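PDB 1O8P: putatuve endo-xylanase from Clostridium stercorarium, which probably binds xylan and cellulose chains as the family 6 carbohydrate-binding module of a putative endo-xylanase, helping to hold the enzyme on its substrate. Local coordinates for residues S27-E32 and D142-S147. Residues are numbered along the deposited sequence; the frame is centred on the assembly and turned at random.
Sequences SNIQAE and DWFVFS. With CA (calcium ion), chain B.
Ile29 and Phe144 form an antiparallel hydrogen-bonded pair, Ile29 N to Phe144 O at 2.6 Å and Phe144 N to Ile29 O at 2.9 Å, which adds the short edge strand 29-30 to strand 140-147 in the beta-sandwich of this family 6 carbohydrate-binding module. Gln30 and Trp143 follow as the non-hydrogen-bonded pair. One residue further, Ala31 N donates to Asp142 O at 3.0 Å, and the same carbonyl oxygen binds calcium, so pairing and metal site share an atom.

Side chains divide between the two faces of the sheet. On the inner one, Ile29 CB lies over the face of the Phe144 ring in a CH-pi contact, 4.1 Å from the centroid. Ile29 CD1 continues to the edge of the Phe146 ring, while Ile131 and Leu133 of the opposing sheet also pack on Phe144. On the other face the Asn28 amide stacks on the Trp143 indole, their planes 11° apart and ND2 3.4 Å above the ring plane. Trp143 CG sits between backbone N and carbonyl carbon (chi1 48°), which brings the indole across to the edge strand.

Calcium joins Gln30 of the edge strand and Glu32 just after it to Asp142 of strand 140-147: Glu32 binds through both carboxylate oxygens, Asp142 through O and OD1, with Ser52 O and a water among the other ligands. Asp142 OD2 turns to a salt bridge with Arg80, which probably steadies the carboxylate. Bent at chi2 (-57°), the Gln30 chain curls back to place OE1 2.4 Å from the calcium ion.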
# COMPACT_ATOMS: atom_id res chain seq x y z
N SER A 27 -9.39 -3.03 -8.06
CA SER A 27 -9.17 -1.69 -8.64
C SER A 27 -8.19 -0.95 -7.74
O SER A 27 -8.24 -1.14 -6.52
CB SER A 27 -10.45 -0.82 -8.63
OG SER A 27 -11.58 -1.53 -9.04
N ASN A 28 -7.36 -0.08 -8.33
CA ASN A 28 -6.38 0.70 -7.57
C ASN A 28 -6.93 1.30 -6.29
O ASN A 28 -7.96 2.00 -6.29
CB ASN A 28 -5.77 1.81 -8.41
CG ASN A 28 -5.04 1.27 -9.60
OD1 ASN A 28 -4.85 0.07 -9.73
ND2 ASN A 28 -4.67 2.13 -10.50
N ILE A 29 -6.27 0.98 -5.19
CA ILE A 29 -6.56 1.68 -3.94
C ILE A 29 -5.59 2.83 -3.83
O ILE A 29 -4.38 2.61 -3.76
CB ILE A 29 -6.45 0.72 -2.72
CG1 ILE A 29 -7.33 -0.52 -2.92
CG2 ILE A 29 -6.86 1.48 -1.43
CD1 ILE A 29 -6.83 -1.76 -2.22
N GLN A 30 -6.13 4.05 -3.80
CA GLN A 30 -5.29 5.23 -3.77
C GLN A 30 -4.70 5.26 -2.38
O GLN A 30 -5.44 5.19 -1.40
CB GLN A 30 -6.07 6.52 -4.13
CG GLN A 30 -6.63 6.53 -5.57
CD GLN A 30 -5.53 6.35 -6.63
OE1 GLN A 30 -4.37 6.77 -6.43
NE2 GLN A 30 -5.87 5.71 -7.75
N ALA A 31 -3.38 5.32 -2.28
CA ALA A 31 -2.72 5.16 -0.99
C ALA A 31 -3.04 6.34 -0.06
O ALA A 31 -3.00 6.21 1.19
CB ALA A 31 -1.21 5.01 -1.19
N GLU A 32 -3.34 7.50 -0.65
CA GLU A 32 -3.81 8.65 0.14
C GLU A 32 -5.23 8.43 0.73
O GLU A 32 -5.67 9.20 1.56
CB GLU A 32 -3.73 9.98 -0.66
CG GLU A 32 -4.71 10.12 -1.83
CD GLU A 32 -4.21 9.46 -3.10
OE1 GLU A 32 -3.37 8.53 -3.03
OE2 GLU A 32 -4.68 9.84 -4.19
N ASP A 142 1.71 5.91 -4.59
CA ASP A 142 0.62 6.52 -5.34
C ASP A 142 -0.62 5.66 -5.08
O ASP A 142 -1.61 6.15 -4.56
CB ASP A 142 1.00 6.54 -6.83
CG ASP A 142 -0.02 7.20 -7.69
OD1 ASP A 142 -1.11 7.62 -7.20
OD2 ASP A 142 0.18 7.31 -8.90
N TRP A 143 -0.54 4.36 -5.39
CA TRP A 143 -1.65 3.44 -5.20
C TRP A 143 -1.13 2.05 -5.08
O TRP A 143 0.06 1.79 -5.33
CB TRP A 143 -2.71 3.53 -6.33
CG TRP A 143 -2.18 3.48 -7.73
CD1 TRP A 143 -2.12 4.54 -8.62
CD2 TRP A 143 -1.70 2.33 -8.46
NE1 TRP A 143 -1.62 4.11 -9.84
CE2 TRP A 143 -1.35 2.77 -9.77
CE3 TRP A 143 -1.53 0.96 -8.14
CZ2 TRP A 143 -0.81 1.89 -10.75
CZ3 TRP A 143 -0.99 0.09 -9.10
CH2 TRP A 143 -0.65 0.56 -10.40
N PHE A 144 -2.04 1.14 -4.69
CA PHE A 144 -1.77 -0.29 -4.65
C PHE A 144 -3.01 -1.07 -5.06
O PHE A 144 -4.14 -0.56 -5.01
CB PHE A 144 -1.17 -0.76 -3.29
CG PHE A 144 -2.12 -0.73 -2.12
CD1 PHE A 144 -2.45 0.49 -1.49
CD2 PHE A 144 -2.63 -1.90 -1.59
CE1 PHE A 144 -3.33 0.55 -0.40
CE2 PHE A 144 -3.51 -1.84 -0.47
CZ PHE A 144 -3.85 -0.62 0.11
N VAL A 145 -2.81 -2.29 -5.50
CA VAL A 145 -3.91 -3.07 -6.03
C VAL A 145 -3.55 -4.55 -5.94
O VAL A 145 -2.38 -4.90 -5.88
CB VAL A 145 -4.32 -2.62 -7.52
CG1 VAL A 145 -3.25 -3.01 -8.58
CG2 VAL A 145 -5.68 -3.21 -7.91
N PHE A 146 -4.58 -5.40 -5.91
CA PHE A 146 -4.40 -6.85 -5.78
C PHE A 146 -4.86 -7.57 -7.06
O PHE A 146 -5.62 -7.00 -7.85
CB PHE A 146 -5.15 -7.38 -4.53
CG PHE A 146 -4.64 -6.80 -3.22
CD1 PHE A 146 -3.59 -7.42 -2.53
CD2 PHE A 146 -5.18 -5.60 -2.70
CE1 PHE A 146 -3.11 -6.88 -1.32
CE2 PHE A 146 -4.70 -5.05 -1.50
CZ PHE A 146 -3.67 -5.69 -0.80
N SER A 147 -4.37 -8.79 -7.27
CA SER A 147 -4.73 -9.62 -8.43
C SER A 147 -4.94 -11.06 -8.02
O SER A 147 -4.32 -11.53 -7.06
CB SER A 147 -3.59 -9.70 -9.49
OG SER A 147 -2.95 -8.48 -9.75
CA CA B . -2.69 8.21 -5.50
O HOH W 1 -3.96 9.86 -6.80